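PDB 5IZ5: cytosolic phospholipase A2 delta from Homo sapiens, which hydrolyses glycerophospholipids at the sn-2 position in a calcium-dependent manner, with a preference for linoleic acid there. Local coordinates for residues L53-S56 and T57-G60; S572-S576 and R577-S581. The protein carries 3 engineered substitutions. All coordinates share one frame; numbering follows the deposited sequence.

Interaction 1 of 2, residues L53-S56 and T57-G60; sequences LQLS and TAPG. With SO4 (sulfate ion), chain O.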
loop_
_atom_site.group_PDB
_atom_site.type_symbol
_atom_site.label_atom_id
_atom_site.label_comp_id
_atom_site.label_asym_id
_atom_site.label_seq_id
_atom_site.Cartn_x
_atom_site.Cartn_y
_atom_site.Cartn_z
ATOM N N LEU B 53 -18.216 -26.150 1.136
ATOM C CA LEU B 53 -17.696 -25.591 2.381
ATOM C C LEU B 53 -16.273 -25.107 2.169
ATOM O O LEU B 53 -15.411 -25.857 1.696
ATOM C CB LEU B 53 -17.694 -26.616 3.512
ATOM C CG LEU B 53 -18.974 -27.386 3.818
ATOM C CD1 LEU B 53 -18.752 -28.256 5.046
ATOM C CD2 LEU B 53 -20.153 -26.455 4.042
ATOM N N GLN B 54 -16.036 -23.849 2.521
ATOM C CA GLN B 54 -14.708 -23.266 2.496
ATOM C C GLN B 54 -14.480 -22.568 3.821
ATOM O O GLN B 54 -15.387 -21.959 4.371
ATOM C CB GLN B 54 -14.595 -22.246 1.371
ATOM C CG GLN B 54 -14.786 -22.814 -0.018
ATOM C CD GLN B 54 -15.064 -21.703 -1.005
ATOM O OE1 GLN B 54 -16.117 -21.068 -0.939
ATOM N NE2 GLN B 54 -14.126 -21.440 -1.897
ATOM N N LEU B 55 -13.256 -22.646 4.315
ATOM C CA LEU B 55 -12.865 -21.959 5.531
ATOM C C LEU B 55 -11.858 -20.899 5.143
ATOM O O LEU B 55 -10.901 -21.187 4.430
ATOM C CB LEU B 55 -12.251 -22.942 6.526
ATOM C CG LEU B 55 -11.963 -22.425 7.935
ATOM C CD1 LEU B 55 -13.246 -22.078 8.676
ATOM C CD2 LEU B 55 -11.158 -23.445 8.723
ATOM N N SER B 56 -12.078 -19.675 5.613
ATOM C CA SER B 56 -11.238 -18.532 5.250
ATOM C C SER B 56 -9.750 -18.759 5.543
ATOM O O SER B 56 -8.893 -18.203 4.866
ATOM C CB SER B 56 -11.736 -17.271 5.968
ATOM O OG SER B 56 -11.699 -17.435 7.376
ATOM N N THR B 57 -9.460 -19.573 6.553
ATOM C CA THR B 57 -8.091 -19.857 6.995
ATOM C C THR B 57 -7.537 -21.205 6.466
ATOM O O THR B 57 -6.487 -21.685 6.912
ATOM C CB THR B 57 -8.022 -19.839 8.537
ATOM O OG1 THR B 57 -9.010 -20.726 9.065
ATOM C CG2 THR B 57 -8.291 -18.427 9.068
ATOM N N ALA B 58 -8.250 -21.807 5.518
ATOM C CA ALA B 58 -7.777 -22.995 4.811
ATOM C C ALA B 58 -8.023 -22.818 3.305
ATOM O O ALA B 58 -8.805 -23.555 2.688
ATOM C CB ALA B 58 -8.492 -24.226 5.325
ATOM N N PRO B 59 -7.349 -21.829 2.704
ATOM C CA PRO B 59 -7.511 -21.603 1.276
ATOM C C PRO B 59 -7.076 -22.829 0.476
ATOM O O PRO B 59 -6.067 -23.452 0.801
ATOM C CB PRO B 59 -6.580 -20.425 1.004
ATOM C CG PRO B 59 -5.534 -20.530 2.051
ATOM C CD PRO B 59 -6.257 -21.019 3.272
ATOM N N GLY B 60 -7.857 -23.183 -0.539
ATOM C CA GLY B 60 -7.530 -24.297 -1.420
ATOM C C GLY B 60 -8.077 -25.637 -0.956
ATOM O O GLY B 60 -8.004 -26.615 -1.693
HETATM S S SO4 O . -11.065 -22.816 -1.177
HETATM O O1 SO4 O . -9.954 -21.853 -1.355
HETATM O O2 SO4 O . -11.646 -22.661 0.179
HETATM O O3 SO4 O . -12.087 -22.564 -2.214
HETATM O O4 SO4 O . -10.568 -24.197 -1.346
#
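Leu55 and Ala58 close a type I beta turn: the Ala58 N-H donates to Leu55 O at 2.9 Å, a nearly straight bond (N-H...O 162°) whose donor stands well above the carbonyl plane. The same closure brings the two beta carbons together, Leu55 CB lying 4.1 Å from Ala58 CB. Thr57, at position i+2 of the turn, touches the CG and CD2 branch of Leu55 with its hydroxyl, the two side chains running at a slant to each other. Its OG1 is tucked in between its own N and C (chi1 54°), which sets the oxygen 3.5 Å from Leu55 CD2 and puts CG2 near the Ser56 side, 3.9 Å from Ser56 OG. The turn ends strand 49-55 of a C2 domain and leads toward strand 62-64, its antiparallel neighbour, so it belongs to a strand-to-strand connection of the C2 beta sandwich. Beyond the turn, Gly60 N gives a bond of 2.6 Å to sulfate O1, an ion probably taken from the crystallisation liquor.

In the second shell, Thr57 OG1 is hydrogen-bonded to Asn90 OD1 and Ser56 OG takes the backbone N-H of Val91. Leu55 packs against Leu92 of strand 91-98 and against Phe82 and Ile84 of strand 75-85. Replacing Thr57 with an alanine is likely to leave Asn90 OD1 without this hydroxyl partner and open a gap beside Leu55 CD2.

Interaction 2 of 2, residues S572-S576 and R577-S581; sequences SGTSS and RLEAS. With SO4 (sulfate ion), chain M.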
loop_
_atom_site.group_PDB
_atom_site.type_symbol
_atom_site.label_atom_id
_atom_site.label_comp_id
_atom_site.label_asym_id
_atom_site.label_seq_id
_atom_site.Cartn_x
_atom_site.Cartn_y
_atom_site.Cartn_z
ATOM N N SER B 572 -11.490 29.751 -21.422
ATOM C CA SER B 572 -12.755 29.262 -21.985
ATOM C C SER B 572 -13.819 28.946 -20.930
ATOM O O SER B 572 -14.940 28.565 -21.277
ATOM C CB SER B 572 -12.503 27.995 -22.815
ATOM O OG SER B 572 -11.380 28.158 -23.664
ATOM N N GLY B 573 -13.467 29.083 -19.653
ATOM C CA GLY B 573 -14.370 28.741 -18.561
ATOM C C GLY B 573 -14.440 27.251 -18.283
ATOM O O GLY B 573 -15.353 26.799 -17.591
ATOM N N THR B 574 -13.473 26.491 -18.806
ATOM C CA THR B 574 -13.419 25.036 -18.628
ATOM C C THR B 574 -12.312 24.644 -17.648
ATOM O O THR B 574 -11.468 25.470 -17.291
ATOM C CB THR B 574 -13.176 24.312 -19.972
ATOM O OG1 THR B 574 -12.039 24.882 -20.636
ATOM C CG2 THR B 574 -14.393 24.431 -20.872
ATOM N N SER B 575 -12.327 23.380 -17.221
ATOM C CA SER B 575 -11.336 22.861 -16.272
ATOM C C SER B 575 -9.924 22.942 -16.844
ATOM O O SER B 575 -9.708 22.686 -18.026
ATOM C CB SER B 575 -11.651 21.407 -15.896
ATOM O OG SER B 575 -10.650 20.870 -15.044
ATOM N N SER B 576 -8.973 23.302 -15.989
ATOM C CA SER B 576 -7.568 23.372 -16.374
ATOM C C SER B 576 -6.861 22.014 -16.245
ATOM O O SER B 576 -5.697 21.891 -16.626
ATOM C CB SER B 576 -6.846 24.410 -15.507
ATOM O OG SER B 576 -7.052 24.155 -14.127
ATOM N N ARG B 577 -7.574 21.007 -15.732
ATOM C CA ARG B 577 -6.975 19.729 -15.328
ATOM C C ARG B 577 -6.258 19.008 -16.464
ATOM O O ARG B 577 -5.071 18.722 -16.360
ATOM C CB ARG B 577 -8.043 18.807 -14.724
ATOM C CG ARG B 577 -7.498 17.520 -14.115
ATOM C CD ARG B 577 -8.591 16.739 -13.403
ATOM N NE ARG B 577 -9.638 16.297 -14.328
ATOM C CZ ARG B 577 -9.710 15.098 -14.908
ATOM N NH1 ARG B 577 -8.798 14.157 -14.679
ATOM N NH2 ARG B 577 -10.717 14.834 -15.733
ATOM N N LEU B 578 -6.981 18.724 -17.544
ATOM C CA LEU B 578 -6.424 17.979 -18.674
ATOM C C LEU B 578 -5.907 18.900 -19.777
ATOM O O LEU B 578 -6.264 18.743 -20.946
ATOM C CB LEU B 578 -7.476 17.028 -19.246
ATOM C CG LEU B 578 -8.133 16.084 -18.241
ATOM C CD1 LEU B 578 -9.156 15.218 -18.951
ATOM C CD2 LEU B 578 -7.098 15.229 -17.522
ATOM N N GLU B 579 -5.059 19.855 -19.404
ATOM C CA GLU B 579 -4.452 20.753 -20.379
ATOM C C GLU B 579 -2.995 21.057 -20.052
ATOM O O GLU B 579 -2.675 21.839 -19.155
ATOM C CB GLU B 579 -5.280 22.034 -20.545
ATOM C CG GLU B 579 -6.154 22.009 -21.792
ATOM C CD GLU B 579 -7.317 22.977 -21.724
ATOM O OE1 GLU B 579 -7.092 24.161 -21.400
ATOM O OE2 GLU B 579 -8.457 22.550 -22.007
ATOM N N ALA B 580 -2.129 20.377 -20.789
ATOM C CA ALA B 580 -0.702 20.618 -20.794
ATOM C C ALA B 580 -0.192 19.955 -22.064
ATOM O O ALA B 580 -0.838 19.045 -22.585
ATOM C CB ALA B 580 -0.055 20.003 -19.567
ATOM N N SER B 581 0.955 20.395 -22.561
ATOM C CA SER B 581 1.435 19.944 -23.860
ATOM C C SER B 581 1.659 18.438 -23.930
ATOM O O SER B 581 1.200 17.793 -24.865
ATOM C CB SER B 581 2.747 20.633 -24.216
ATOM O OG SER B 581 2.579 22.035 -24.290
HETATM S S SO4 M . 6.505 21.875 -24.316
HETATM O O1 SO4 M . 7.185 23.190 -24.254
HETATM O O2 SO4 M . 6.518 21.239 -22.980
HETATM O O3 SO4 M . 5.110 22.063 -24.767
HETATM O O4 SO4 M . 7.198 20.998 -25.282
#
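Ser575 OG accepts the backbone N-H of Arg577, at 3.2 Å and an angle of 164° at the hydrogen, and so ties residue i to residue i+2 with Ser576 held between them. With chi1 at 176°, the hydroxyl oxygen lies anti to its own N and on the carbonyl side, near the N-H of Arg577; Arg577 CB then packs 3.3 Å from the same Ser575 OG. This is the close part of the contact. Ser576 is buried, and its hydroxyl is hydrogen-bonded to Pro568 O and Thr771 OG1. Arg577 leaves the bend altogether: extended through its first two torsions and bent at chi3 (63°), it carries the guanidinium to helix 534-543, where NH2 forms a salt bridge with Asp541 and NH1 bonds to Asn538 OD1. Leu578 CD2 lies 3.5 Å above one face of that guanidinium, toward its rim.

The solvent side is looser. Glu579 points CB back at the bend, 3.9 Å from Ser576 O, yet its carboxylate stays distant, with OE2 4.2 Å from Ser575 O. Thr574, likewise exposed, turns its hydroxyl to Thr570. Farther on, exposed Ser581 lies beside a sulfate, probably from the crystallisation liquor, that Ser399, Lys400, Leu401 and Thr776 also bind.

What results is an irregular surface loop of the catalytic domain between helices 534-543 and 588-593, held to the first of them by Arg577, with Leu578 packing there too. The side chain of Arg577 lies about 11 Å from Gly334, which binds substrate, and from the side chain of Asp651, the proton acceptor by similarity. The bend itself, with a serine hydroxyl capping the N-H two residues on, is an ST turn.

From the N terminus the chain first meets interaction 1, the turn from Leu55 to Ala58 at the end of strand 49-55, before strand 62-64 of the C2 domain. It then runs through the rest of the beta-rich region and into the phospholipase domain, passing the nucleophile Ser365, before interaction 2 shapes the loop of residues 572-581 between two helices. The two are in series, neither nested nor crossed, and each is closed by neighbours in sequence. The centres of interactions 1 and 2 lie about 50 Å apart, on opposite sides of the chain's centre. Each has its own outside partners: Thr57 O meets Gln614 from the catalytic part, whereas 572-581 is held to helix 534-543.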